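Local coordinates for bifunctional protein PutA (Bdellovibrio bacteriovorus, PDB 5UR2) that probably oxidises proline to glutamate in two steps, coupling a flavin-dependent proline dehydrogenase to an NAD-dependent glutamate semialdehyde dehydrogenase, at residues V11-E16 with M396-R401; L377-L382 with K391-M396; E387-T392 with S428-K433. One frame throughout, in Å; residues are numbered along the deposited sequence.

How the contacts relate
All three contacts bear on the last beta-alpha-beta unit of the proline dehydrogenase barrel, and their chemistry follows their depth in it. Contact 2 is buried and wholly apolar, pressing helix 387-395 on strand 379-382. Contact 3 is buried too and uses the preceding turns of the same helix, sharing K391 and T392 with contact 2, but it faces helix 429-434; contact 2 reaches the flavin ring through its strand, contact 3 the pyrophosphate through its helix start. Contact 1 lies farther out, partly buried, where the exit of helix 387-395 and the approach to strand 400-406 meet the N-terminal helix 6-22. Charged chains mix there with a methionine and a tyrosine, and M396 serves contacts 1 and 2.

Contact 1. Residues V11-E16 with M396-R401; sequences VSRGEE and MGYRMR
The apolar part of this contact is made by M396, whose terminal methyl CE reaches the aliphatic stem of R13, 4.1 Å from CD, as the two chains run antiparallel past one another. A bend at the last torsion of M396 (chi3 69°) turns that methyl out of the line of an otherwise extended chain. The same CE comes to 4.3 Å from OE2 of E16, so one methyl touches two residues a helical turn apart.

Polar approaches are looser. R13 and Y398 reach toward each other from their two segments, and the tyrosine hydroxyl lies at the edge of the guanidinium, near its plane, with NH1 3.9 Å from OH; the two flat groups are turned 38° apart. At that distance this is proximity, not a hydrogen bond; the stronger partner of NH1 is E368 of helix 357-369, in a salt bridge. Within the helix, the long pair between NE of R13 and OE1 of E16 is one of charges alone, the oxygen standing well out of the guanidinium plane.

Between M396 and Y398 the chain turns at G397, whose positive phi (95°) belongs to a Schellman motif. The whole is a helix of the PutA N-terminal region laid against the alpha-to-beta turn that leads into the eighth strand of a TIM barrel.

Contact 2. Residues L377-L382 with K391-M396; sequences LEFQML and KTIVDM. With P5F (N-propargylglycine-modified flavin adenine dinucleotide), chain F.
I393 reaches strand 379-382 with two branches set by one torsion: at chi1 -60° CG1 stands anti to the carbonyl carbon, while CG2 is anti to the backbone N. M381 answers with a chain fully extended beyond CG (chi2 -178°, chi3 -173°), which carries its terminal methyl away from the strand toward the helix. The two side chains meet at a slant, and CE of M381 comes to 4.1 Å from CG1 of I393. The other branch goes to the aromatic ring, with CG2 of I393 4.2 Å from CD2 of F379 in an oblique approach. One isoleucine thus bridges two strand residues that point to the same side, F379 and M381, and the contact is purely apolar. Y398 closes on the F379 ring edge-to-face, and L360 of helix 357-369 touches both F379 and M381.

This is the beta-alpha side of a beta-alpha-beta unit, strand 379-382, helix 387-395 and strand 400-406, the last in an eight-stranded TIM barrel. The intervening residue, Q380, faces the other way, into the barrel. There its amide NE2 donates to OE2 of E378 at 2.9 Å, using the anti lone pair of a carboxylate that also holds R399 and R401 by salt bridges.

The flavin meets this strand at its dimethylbenzene end. Methyl C8M lies 3.5 Å from CA of M381, and C7M is 3.7 Å from CB of Q380. L382 sets CD2 3.5 Å from C8, a close apolar touch on the ring system.

Contact 3. Residues E387-T392 with S428-K433; sequences EPIKKT and SWLRGK. With P5F (N-propargylglycine-modified flavin adenine dinucleotide), chain F.
I389 and L430 mark the nearest approach of two helical segments, 387-392 and 428-433, whose CA atoms are 10.1 Å apart there, a separation that leaves the contact to side chains. The first segment opens helix 387-395. The second opens helix 429-434 with S428 at the N-cap, where OG accepts from N of R431 at 3.1 Å and an almost straight 170°.

On the side of helix 387-395 a single methyl does the touching. CG1 of I389 is anti to the carbonyl carbon and the chain then runs straight out, pushing CD1 to 3.6 Å from CD2 of L430, and to 4.2 Å from CZ3 at the six-membered end of the W429 indole. Both neighbours lie at a slant to the isoleucine chain. The indole brings that end near because CG is anti to the backbone N (chi1 -170°); NE1 donates to the carbonyl oxygen of L443, which helps fix the ring's rotation. CB of K433 lies over one face of it, offset toward the rim.

On the first helix, K390 pairs with E387 through NZ and OE2 at 3.1 Å, and its ammonium also meets E402 and the carbonyl oxygen of L382 at the barrel strands.

N of W429 donates to pyrophosphate oxygen O2A of the modified flavin at 2.9 Å and 177°. The apolar contact thus shares W429 with a phosphate-binding helix start, where the N-H of W429, and probably the helix dipole, favour the negative charge, while I389 packs against the side chains of the two residues that follow the cap.

Contact 1. Residues V11-E16 with M396-R401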
loop_
_atom_site.group_PDB
_atom_site.type_symbol
_atom_site.label_atom_id
_atom_site.label_comp_id
_atom_site.label_asym_id
_atom_site.label_seq_id
_atom_site.Cartn_x
_atom_site.Cartn_y
_atom_site.Cartn_z
ATOM N N VAL B 11 -52.985 -3.269 27.423
ATOM C CA VAL B 11 -52.142 -3.992 28.377
ATOM C C VAL B 11 -52.974 -4.977 29.189
ATOM O O VAL B 11 -52.542 -6.108 29.451
ATOM C CB VAL B 11 -51.376 -3.009 29.283
ATOM C CG1 VAL B 11 -50.741 -3.743 30.465
ATOM C CG2 VAL B 11 -50.300 -2.309 28.487
ATOM N N SER B 12 -54.175 -4.563 29.606
ATOM C CA SER B 12 -55.052 -5.451 30.369
ATOM C C SER B 12 -55.436 -6.689 29.567
ATOM O O SER B 12 -55.469 -7.802 30.107
ATOM C CB SER B 12 -56.306 -4.699 30.826
ATOM O OG SER B 12 -55.956 -3.648 31.703
ATOM N N ARG B 13 -55.786 -6.511 28.290
ATOM C CA ARG B 13 -56.156 -7.663 27.475
ATOM C C ARG B 13 -54.982 -8.621 27.315
ATOM O O ARG B 13 -55.158 -9.844 27.378
ATOM C CB ARG B 13 -56.673 -7.205 26.114
ATOM C CG ARG B 13 -57.077 -8.355 25.214
ATOM C CD ARG B 13 -58.204 -9.137 25.858
ATOM N NE ARG B 13 -59.294 -8.261 26.272
ATOM C CZ ARG B 13 -60.314 -7.908 25.497
ATOM N NH1 ARG B 13 -60.401 -8.378 24.257
ATOM N NH2 ARG B 13 -61.256 -7.092 25.972
ATOM N N GLY B 14 -53.775 -8.078 27.114
ATOM C CA GLY B 14 -52.599 -8.927 27.013
ATOM C C GLY B 14 -52.320 -9.694 28.292
ATOM O O GLY B 14 -51.918 -10.862 28.255
ATOM N N GLU B 15 -52.563 -9.061 29.445
ATOM C CA GLU B 15 -52.368 -9.749 30.716
ATOM C C GLU B 15 -53.342 -10.911 30.871
ATOM O O GLU B 15 -52.966 -11.974 31.381
ATOM C CB GLU B 15 -52.513 -8.764 31.877
ATOM C CG GLU B 15 -51.361 -7.771 31.991
ATOM C CD GLU B 15 -51.585 -6.737 33.085
ATOM O OE1 GLU B 15 -52.697 -6.704 33.644
ATOM O OE2 GLU B 15 -50.649 -5.964 33.389
ATOM N N GLU B 16 -54.592 -10.738 30.423
ATOM C CA GLU B 16 -55.541 -11.848 30.449
ATOM C C GLU B 16 -55.072 -12.998 29.573
ATOM O O GLU B 16 -55.104 -14.159 29.997
ATOM C CB GLU B 16 -56.921 -11.382 29.993
ATOM C CG GLU B 16 -57.932 -12.516 29.831
ATOM C CD GLU B 16 -59.253 -12.051 29.221
ATOM O OE1 GLU B 16 -59.441 -10.818 29.072
ATOM O OE2 GLU B 16 -60.106 -12.917 28.913
ATOM N N MET B 396 -60.849 -18.152 23.575
ATOM C CA MET B 396 -61.510 -16.863 23.724
ATOM C C MET B 396 -62.582 -16.634 22.668
ATOM O O MET B 396 -63.199 -15.560 22.652
ATOM C CB MET B 396 -60.464 -15.748 23.700
ATOM C CG MET B 396 -59.599 -15.770 24.953
ATOM S SD MET B 396 -58.134 -14.743 24.864
ATOM C CE MET B 396 -58.844 -13.095 24.857
ATOM N N GLY B 397 -62.794 -17.606 21.781
ATOM C CA GLY B 397 -63.878 -17.574 20.826
ATOM C C GLY B 397 -63.535 -17.030 19.459
ATOM O O GLY B 397 -64.440 -16.892 18.632
ATOM N N TYR B 398 -62.267 -16.732 19.187
ATOM C CA TYR B 398 -61.889 -16.113 17.923
ATOM C C TYR B 398 -61.581 -17.176 16.874
ATOM O O TYR B 398 -61.184 -18.302 17.195
ATOM C CB TYR B 398 -60.677 -15.205 18.111
ATOM C CG TYR B 398 -60.930 -13.955 18.934
ATOM C CD1 TYR B 398 -61.428 -12.795 18.349
ATOM C CD2 TYR B 398 -60.645 -13.929 20.298
ATOM C CE1 TYR B 398 -61.642 -11.639 19.107
ATOM C CE2 TYR B 398 -60.861 -12.783 21.065
ATOM C CZ TYR B 398 -61.361 -11.643 20.465
ATOM O OH TYR B 398 -61.572 -10.508 21.227
ATOM N N ARG B 399 -61.746 -16.794 15.610
ATOM C CA ARG B 399 -61.445 -17.675 14.490
ATOM C C ARG B 399 -59.938 -17.689 14.226
ATOM O O ARG B 399 -59.337 -16.640 13.966
ATOM C CB ARG B 399 -62.207 -17.219 13.252
ATOM C CG ARG B 399 -62.007 -18.133 12.065
ATOM C CD ARG B 399 -63.068 -17.911 10.998
ATOM N NE ARG B 399 -62.937 -16.617 10.342
ATOM C CZ ARG B 399 -63.673 -15.551 10.640
ATOM N NH1 ARG B 399 -64.598 -15.623 11.590
ATOM N NH2 ARG B 399 -63.492 -14.419 9.975
ATOM N N MET B 400 -59.338 -18.882 14.258
ATOM C CA MET B 400 -57.900 -19.062 14.103
ATOM C C MET B 400 -57.636 -19.911 12.870
ATOM O O MET B 400 -58.224 -20.992 12.711
ATOM C CB MET B 400 -57.287 -19.729 15.338
ATOM C CG MET B 400 -55.827 -20.176 15.147
ATOM S SD MET B 400 -54.630 -18.827 14.929
ATOM C CE MET B 400 -55.016 -17.897 16.424
ATOM N N ARG B 401 -56.754 -19.425 12.002
ATOM C CA ARG B 401 -56.382 -20.123 10.780
ATOM C C ARG B 401 -54.893 -20.429 10.817
ATOM O O ARG B 401 -54.078 -19.525 11.022
ATOM C CB ARG B 401 -56.718 -19.287 9.542
ATOM C CG ARG B 401 -56.395 -19.987 8.231
ATOM C CD ARG B 401 -56.818 -19.156 6.997
ATOM N NE ARG B 401 -58.172 -18.643 7.127
ATOM C CZ ARG B 401 -59.264 -19.336 6.823
ATOM N NH1 ARG B 401 -59.158 -20.575 6.363
ATOM N NH2 ARG B 401 -60.464 -18.794 6.984
#

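Contact 2. Residues L377-L382 with K391-M396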
loop_
_atom_site.group_PDB
_atom_site.type_symbol
_atom_site.label_atom_id
_atom_site.label_comp_id
_atom_site.label_asym_id
_atom_site.label_seq_id
_atom_site.Cartn_x
_atom_site.Cartn_y
_atom_site.Cartn_z
ATOM N N LEU B 377 -63.574 -10.937 12.978
ATOM C CA LEU B 377 -62.123 -10.963 12.930
ATOM C C LEU B 377 -61.614 -12.339 12.512
ATOM O O LEU B 377 -62.346 -13.334 12.488
ATOM C CB LEU B 377 -61.528 -10.571 14.278
ATOM C CG LEU B 377 -62.032 -9.260 14.870
ATOM C CD1 LEU B 377 -61.229 -8.925 16.133
ATOM C CD2 LEU B 377 -61.932 -8.162 13.835
ATOM N N GLU B 378 -60.330 -12.382 12.166
ATOM C CA GLU B 378 -59.665 -13.644 11.908
ATOM C C GLU B 378 -58.201 -13.491 12.276
ATOM O O GLU B 378 -57.546 -12.518 11.880
ATOM C CB GLU B 378 -59.809 -14.059 10.449
ATOM C CG GLU B 378 -59.277 -15.434 10.174
ATOM C CD GLU B 378 -59.590 -15.889 8.771
ATOM O OE1 GLU B 378 -60.792 -16.130 8.484
ATOM O OE2 GLU B 378 -58.637 -16.020 7.968
ATOM N N PHE B 379 -57.693 -14.452 13.029
ATOM C CA PHE B 379 -56.296 -14.451 13.406
ATOM C C PHE B 379 -55.589 -15.626 12.744
ATOM O O PHE B 379 -56.196 -16.670 12.480
ATOM C CB PHE B 379 -56.158 -14.478 14.933
ATOM C CG PHE B 379 -56.598 -13.200 15.586
ATOM C CD1 PHE B 379 -55.801 -12.067 15.507
ATOM C CD2 PHE B 379 -57.804 -13.122 16.261
ATOM C CE1 PHE B 379 -56.201 -10.874 16.085
ATOM C CE2 PHE B 379 -58.216 -11.930 16.857
ATOM C CZ PHE B 379 -57.411 -10.806 16.768
ATOM N N GLN B 380 -54.301 -15.443 12.445
ATOM C CA GLN B 380 -53.558 -16.466 11.719
ATOM C C GLN B 380 -52.179 -16.651 12.326
ATOM O O GLN B 380 -51.537 -15.685 12.755
ATOM C CB GLN B 380 -53.464 -16.126 10.216
ATOM C CG GLN B 380 -54.830 -15.971 9.530
ATOM C CD GLN B 380 -54.741 -15.777 8.011
ATOM O OE1 GLN B 380 -53.665 -15.881 7.424
ATOM N NE2 GLN B 380 -55.881 -15.506 7.375
ATOM N N MET B 381 -51.752 -17.912 12.392
ATOM C CA MET B 381 -50.459 -18.297 12.932
ATOM C C MET B 381 -49.923 -19.474 12.135
ATOM O O MET B 381 -50.680 -20.219 11.514
ATOM C CB MET B 381 -50.550 -18.703 14.404
ATOM C CG MET B 381 -50.958 -17.607 15.347
ATOM S SD MET B 381 -50.969 -18.232 17.036
ATOM C CE MET B 381 -51.677 -16.821 17.874
ATOM N N LEU B 382 -48.608 -19.667 12.198
ATOM C CA LEU B 382 -47.985 -20.769 11.483
ATOM C C LEU B 382 -48.250 -22.086 12.203
ATOM O O LEU B 382 -48.281 -22.141 13.438
ATOM C CB LEU B 382 -46.484 -20.539 11.343
ATOM C CG LEU B 382 -45.995 -19.262 10.665
ATOM C CD1 LEU B 382 -44.493 -19.282 10.681
ATOM C CD2 LEU B 382 -46.498 -19.128 9.234
ATOM N N LYS B 391 -53.944 -21.882 21.227
ATOM C CA LYS B 391 -55.054 -22.516 21.929
ATOM C C LYS B 391 -55.859 -21.492 22.717
ATOM O O LYS B 391 -57.093 -21.548 22.738
ATOM C CB LYS B 391 -54.515 -23.612 22.849
ATOM C CG LYS B 391 -55.530 -24.201 23.808
ATOM C CD LYS B 391 -56.380 -25.270 23.162
ATOM C CE LYS B 391 -57.008 -26.171 24.225
ATOM N NZ LYS B 391 -57.588 -25.380 25.352
ATOM N N THR B 392 -55.171 -20.534 23.350
ATOM C CA THR B 392 -55.855 -19.504 24.129
ATOM C C THR B 392 -56.771 -18.656 23.250
ATOM O O THR B 392 -57.922 -18.393 23.618
ATOM C CB THR B 392 -54.827 -18.627 24.851
ATOM O OG1 THR B 392 -54.108 -19.414 25.808
ATOM C CG2 THR B 392 -55.512 -17.477 25.577
ATOM N N ILE B 393 -56.283 -18.236 22.077
ATOM C CA ILE B 393 -57.099 -17.444 21.155
ATOM C C ILE B 393 -58.378 -18.183 20.792
ATOM O O ILE B 393 -59.456 -17.582 20.701
ATOM C CB ILE B 393 -56.303 -17.091 19.883
ATOM C CG1 ILE B 393 -55.053 -16.277 20.203
ATOM C CG2 ILE B 393 -57.185 -16.346 18.910
ATOM C CD1 ILE B 393 -55.340 -14.937 20.795
ATOM N N VAL B 394 -58.274 -19.493 20.548
ATOM C CA VAL B 394 -59.453 -20.289 20.212
ATOM C C VAL B 394 -60.409 -20.346 21.396
ATOM O O VAL B 394 -61.629 -20.213 21.233
ATOM C CB VAL B 394 -59.031 -21.698 19.750
ATOM C CG1 VAL B 394 -60.256 -22.573 19.504
ATOM C CG2 VAL B 394 -58.162 -21.619 18.504
ATOM N N ASP B 395 -59.873 -20.570 22.603
ATOM C CA ASP B 395 -60.721 -20.587 23.793
ATOM C C ASP B 395 -61.463 -19.269 23.965
ATOM O O ASP B 395 -62.605 -19.258 24.435
ATOM C CB ASP B 395 -59.896 -20.872 25.050
ATOM C CG ASP B 395 -59.340 -22.287 25.091
ATOM O OD1 ASP B 395 -59.902 -23.182 24.414
ATOM O OD2 ASP B 395 -58.347 -22.499 25.828
ATOM N N MET B 396 -60.849 -18.152 23.575
ATOM C CA MET B 396 -61.510 -16.863 23.724
ATOM C C MET B 396 -62.582 -16.634 22.668
ATOM O O MET B 396 -63.199 -15.560 22.652
ATOM C CB MET B 396 -60.464 -15.748 23.700
ATOM C CG MET B 396 -59.599 -15.770 24.953
ATOM S SD MET B 396 -58.134 -14.743 24.864
ATOM C CE MET B 396 -58.844 -13.095 24.857
HETATM P PA P5F F . -42.865 -10.510 16.152
HETATM O O1A P5F F . -43.816 -9.602 17.002
HETATM O O2A P5F F . -41.708 -11.075 16.813
HETATM O O5B P5F F . -42.207 -9.826 14.984
HETATM C C5B P5F F . -41.054 -10.294 14.295
HETATM C C4B P5F F . -40.927 -9.514 12.978
HETATM O O4B P5F F . -40.500 -8.183 13.150
HETATM C C3B P5F F . -39.983 -10.068 11.950
HETATM O O3B P5F F . -40.509 -11.143 11.270
HETATM C C2B P5F F . -39.750 -8.905 11.072
HETATM O O2B P5F F . -40.806 -8.786 10.182
HETATM C C1B P5F F . -39.784 -7.762 12.022
HETATM N N9A P5F F . -38.486 -7.319 12.465
HETATM C C8A P5F F . -37.504 -8.060 13.109
HETATM N N7A P5F F . -36.464 -7.257 13.364
HETATM C C5A P5F F . -36.733 -5.964 12.911
HETATM C C6A P5F F . -36.034 -4.759 12.887
HETATM N N6A P5F F . -34.716 -4.664 13.448
HETATM N N1A P5F F . -36.586 -3.660 12.336
HETATM C C2A P5F F . -37.824 -3.697 11.800
HETATM N N3A P5F F . -38.522 -4.870 11.783
HETATM C C4A P5F F . -38.026 -5.991 12.320
HETATM N N1 P5F F . -44.298 -12.910 5.727
HETATM C C2 P5F F . -44.176 -12.297 4.425
HETATM O O2 P5F F . -43.212 -11.330 4.250
HETATM N N3 P5F F . -45.038 -12.675 3.346
HETATM C C4 P5F F . -46.042 -13.663 3.496
HETATM O O4 P5F F . -46.851 -13.984 2.399
HETATM C C4X P5F F . -46.167 -14.318 4.866
HETATM N N5 P5F F . -47.072 -15.441 5.099
HETATM C C5X P5F F . -47.435 -15.696 6.507
HETATM C C6 P5F F . -48.714 -16.402 6.830
HETATM C C7 P5F F . -49.106 -16.570 8.182
HETATM C C7M P5F F . -50.403 -17.285 8.494
HETATM C C8 P5F F . -48.291 -16.068 9.240
HETATM C C8M P5F F . -48.679 -16.226 10.689
HETATM C C9 P5F F . -47.081 -15.397 8.944
HETATM C C9A P5F F . -46.659 -15.219 7.526
HETATM N N10 P5F F . -45.417 -14.504 7.221
HETATM C C10 P5F F . -45.312 -13.930 5.909
HETATM C "C1'" P5F F . -44.390 -14.200 8.248
HETATM C "C2'" P5F F . -44.720 -12.942 9.053
HETATM O "O2'" P5F F . -44.608 -11.849 8.224
HETATM C "C3'" P5F F . -43.852 -12.725 10.295
HETATM O "O3'" P5F F . -42.544 -12.571 9.891
HETATM C "C4'" P5F F . -43.891 -13.854 11.314
HETATM O "O4'" P5F F . -45.133 -14.459 11.208
HETATM C "C5'" P5F F . -43.528 -13.454 12.758
HETATM O "O5'" P5F F . -44.049 -12.201 13.153
HETATM P P P5F F . -44.694 -11.865 14.603
HETATM O O1P P5F F . -45.794 -10.738 14.677
HETATM O O2P P5F F . -45.095 -13.314 15.071
HETATM O O3P P5F F . -43.373 -11.783 15.574
HETATM C C21 P5F F . -45.750 -17.116 3.584
HETATM C C22 P5F F . -46.528 -16.286 4.314
HETATM C C23 P5F F . -45.449 -16.835 2.102
#

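Contact 3. Residues E387-T392 with S428-K433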
loop_
_atom_site.group_PDB
_atom_site.type_symbol
_atom_site.label_atom_id
_atom_site.label_comp_id
_atom_site.label_asym_id
_atom_site.label_seq_id
_atom_site.Cartn_x
_atom_site.Cartn_y
_atom_site.Cartn_z
ATOM N N GLU B 387 -48.098 -22.709 20.134
ATOM C CA GLU B 387 -49.180 -23.575 20.614
ATOM C C GLU B 387 -49.920 -23.036 21.836
ATOM O O GLU B 387 -51.164 -23.069 21.840
ATOM C CB GLU B 387 -48.610 -24.973 20.894
ATOM C CG GLU B 387 -48.451 -25.805 19.639
ATOM C CD GLU B 387 -49.699 -25.771 18.782
ATOM O OE1 GLU B 387 -50.777 -26.109 19.324
ATOM O OE2 GLU B 387 -49.605 -25.386 17.586
ATOM N N PRO B 388 -49.256 -22.555 22.893
ATOM C CA PRO B 388 -50.035 -22.065 24.043
ATOM C C PRO B 388 -50.862 -20.837 23.714
ATOM O O PRO B 388 -51.984 -20.693 24.218
ATOM C CB PRO B 388 -48.959 -21.749 25.095
ATOM C CG PRO B 388 -47.724 -22.405 24.615
ATOM C CD PRO B 388 -47.810 -22.411 23.126
ATOM N N ILE B 389 -50.335 -19.950 22.868
ATOM C CA ILE B 389 -51.070 -18.745 22.484
ATOM C C ILE B 389 -52.221 -19.089 21.549
ATOM O O ILE B 389 -53.350 -18.617 21.732
ATOM C CB ILE B 389 -50.109 -17.731 21.850
ATOM C CG1 ILE B 389 -48.849 -17.648 22.715
ATOM C CG2 ILE B 389 -50.794 -16.399 21.735
ATOM C CD1 ILE B 389 -47.796 -16.684 22.226
ATOM N N LYS B 390 -51.941 -19.910 20.528
ATOM C CA LYS B 390 -52.955 -20.380 19.583
ATOM C C LYS B 390 -54.177 -20.954 20.294
ATOM O O LYS B 390 -55.324 -20.589 19.995
ATOM C CB LYS B 390 -52.327 -21.446 18.679
ATOM C CG LYS B 390 -52.975 -21.660 17.320
ATOM C CD LYS B 390 -52.206 -22.739 16.547
ATOM C CE LYS B 390 -50.868 -22.216 15.995
ATOM N NZ LYS B 390 -50.012 -23.273 15.353
ATOM N N LYS B 391 -53.944 -21.882 21.227
ATOM C CA LYS B 391 -55.054 -22.516 21.929
ATOM C C LYS B 391 -55.859 -21.492 22.717
ATOM O O LYS B 391 -57.093 -21.548 22.738
ATOM C CB LYS B 391 -54.515 -23.612 22.849
ATOM C CG LYS B 391 -55.530 -24.201 23.808
ATOM C CD LYS B 391 -56.380 -25.270 23.162
ATOM C CE LYS B 391 -57.008 -26.171 24.225
ATOM N NZ LYS B 391 -57.588 -25.380 25.352
ATOM N N THR B 392 -55.171 -20.534 23.350
ATOM C CA THR B 392 -55.855 -19.504 24.129
ATOM C C THR B 392 -56.771 -18.656 23.250
ATOM O O THR B 392 -57.922 -18.393 23.618
ATOM C CB THR B 392 -54.827 -18.627 24.851
ATOM O OG1 THR B 392 -54.108 -19.414 25.808
ATOM C CG2 THR B 392 -55.512 -17.477 25.577
ATOM N N SER B 428 -37.275 -11.133 18.299
ATOM C CA SER B 428 -38.463 -11.977 18.314
ATOM C C SER B 428 -39.261 -11.795 19.605
ATOM O O SER B 428 -38.720 -11.918 20.705
ATOM C CB SER B 428 -38.067 -13.442 18.139
ATOM O OG SER B 428 -39.142 -14.290 18.504
ATOM N N TRP B 429 -40.560 -11.511 19.475
ATOM C CA TRP B 429 -41.391 -11.374 20.668
ATOM C C TRP B 429 -41.472 -12.685 21.447
ATOM O O TRP B 429 -41.406 -12.686 22.686
ATOM C CB TRP B 429 -42.794 -10.891 20.295
ATOM C CG TRP B 429 -43.604 -10.509 21.508
ATOM C CD1 TRP B 429 -43.694 -9.267 22.072
ATOM C CD2 TRP B 429 -44.424 -11.371 22.308
ATOM N NE1 TRP B 429 -44.516 -9.303 23.174
ATOM C CE2 TRP B 429 -44.975 -10.581 23.345
ATOM C CE3 TRP B 429 -44.740 -12.732 22.257
ATOM C CZ2 TRP B 429 -45.834 -11.108 24.317
ATOM C CZ3 TRP B 429 -45.595 -13.256 23.233
ATOM C CH2 TRP B 429 -46.128 -12.444 24.247
ATOM N N LEU B 430 -41.622 -13.811 20.738
ATOM C CA LEU B 430 -41.701 -15.113 21.399
ATOM C C LEU B 430 -40.412 -15.443 22.134
ATOM O O LEU B 430 -40.444 -16.010 23.232
ATOM C CB LEU B 430 -42.012 -16.204 20.386
ATOM C CG LEU B 430 -43.453 -16.232 19.910
ATOM C CD1 LEU B 430 -43.541 -17.177 18.741
ATOM C CD2 LEU B 430 -44.365 -16.655 21.032
ATOM N N ARG B 431 -39.264 -15.133 21.531
ATOM C CA ARG B 431 -38.012 -15.345 22.241
ATOM C C ARG B 431 -37.953 -14.504 23.513
ATOM O O ARG B 431 -37.551 -14.997 24.575
ATOM C CB ARG B 431 -36.815 -15.026 21.348
ATOM C CG ARG B 431 -35.524 -15.033 22.140
ATOM C CD ARG B 431 -34.345 -14.567 21.341
ATOM N NE ARG B 431 -33.216 -14.270 22.218
ATOM C CZ ARG B 431 -31.957 -14.132 21.806
ATOM N NH1 ARG B 431 -31.654 -14.271 20.521
ATOM N NH2 ARG B 431 -30.999 -13.855 22.683
ATOM N N GLY B 432 -38.379 -13.241 23.437
ATOM C CA GLY B 432 -38.342 -12.401 24.621
ATOM C C GLY B 432 -39.171 -12.961 25.760
ATOM O O GLY B 432 -38.780 -12.872 26.930
ATOM N N LYS B 433 -40.323 -13.559 25.431
ATOM C CA LYS B 433 -41.221 -14.138 26.430
ATOM C C LYS B 433 -40.707 -15.473 26.975
ATOM O O LYS B 433 -40.665 -15.678 28.193
ATOM C CB LYS B 433 -42.621 -14.307 25.832
ATOM C CG LYS B 433 -43.480 -15.298 26.583
ATOM C CD LYS B 433 -43.976 -14.774 27.897
ATOM C CE LYS B 433 -44.835 -15.829 28.570
ATOM N NZ LYS B 433 -45.002 -15.501 30.025
HETATM P PA P5F F . -42.865 -10.510 16.152
HETATM O O1A P5F F . -43.816 -9.602 17.002
HETATM O O2A P5F F . -41.708 -11.075 16.813
HETATM O O5B P5F F . -42.207 -9.826 14.984
HETATM C C5B P5F F . -41.054 -10.294 14.295
HETATM C C4B P5F F . -40.927 -9.514 12.978
HETATM O O4B P5F F . -40.500 -8.183 13.150
HETATM C C3B P5F F . -39.983 -10.068 11.950
HETATM O O3B P5F F . -40.509 -11.143 11.270
HETATM C C2B P5F F . -39.750 -8.905 11.072
HETATM O O2B P5F F . -40.806 -8.786 10.182
HETATM C C1B P5F F . -39.784 -7.762 12.022
HETATM N N9A P5F F . -38.486 -7.319 12.465
HETATM C C8A P5F F . -37.504 -8.060 13.109
HETATM N N7A P5F F . -36.464 -7.257 13.364
HETATM C C5A P5F F . -36.733 -5.964 12.911
HETATM C C6A P5F F . -36.034 -4.759 12.887
HETATM N N6A P5F F . -34.716 -4.664 13.448
HETATM N N1A P5F F . -36.586 -3.660 12.336
HETATM C C2A P5F F . -37.824 -3.697 11.800
HETATM N N3A P5F F . -38.522 -4.870 11.783
HETATM C C4A P5F F . -38.026 -5.991 12.320
HETATM N N1 P5F F . -44.298 -12.910 5.727
HETATM C C2 P5F F . -44.176 -12.297 4.425
HETATM O O2 P5F F . -43.212 -11.330 4.250
HETATM N N3 P5F F . -45.038 -12.675 3.346
HETATM C C4 P5F F . -46.042 -13.663 3.496
HETATM O O4 P5F F . -46.851 -13.984 2.399
HETATM C C4X P5F F . -46.167 -14.318 4.866
HETATM N N5 P5F F . -47.072 -15.441 5.099
HETATM C C5X P5F F . -47.435 -15.696 6.507
HETATM C C6 P5F F . -48.714 -16.402 6.830
HETATM C C7 P5F F . -49.106 -16.570 8.182
HETATM C C7M P5F F . -50.403 -17.285 8.494
HETATM C C8 P5F F . -48.291 -16.068 9.240
HETATM C C8M P5F F . -48.679 -16.226 10.689
HETATM C C9 P5F F . -47.081 -15.397 8.944
HETATM C C9A P5F F . -46.659 -15.219 7.526
HETATM N N10 P5F F . -45.417 -14.504 7.221
HETATM C C10 P5F F . -45.312 -13.930 5.909
HETATM C "C1'" P5F F . -44.390 -14.200 8.248
HETATM C "C2'" P5F F . -44.720 -12.942 9.053
HETATM O "O2'" P5F F . -44.608 -11.849 8.224
HETATM C "C3'" P5F F . -43.852 -12.725 10.295
HETATM O "O3'" P5F F . -42.544 -12.571 9.891
HETATM C "C4'" P5F F . -43.891 -13.854 11.314
HETATM O "O4'" P5F F . -45.133 -14.459 11.208
HETATM C "C5'" P5F F . -43.528 -13.454 12.758
HETATM O "O5'" P5F F . -44.049 -12.201 13.153
HETATM P P P5F F . -44.694 -11.865 14.603
HETATM O O1P P5F F . -45.794 -10.738 14.677
HETATM O O2P P5F F . -45.095 -13.314 15.071
HETATM O O3P P5F F . -43.373 -11.783 15.574
HETATM C C21 P5F F . -45.750 -17.116 3.584
HETATM C C22 P5F F . -46.528 -16.286 4.314
HETATM C C23 P5F F . -45.449 -16.835 2.102
#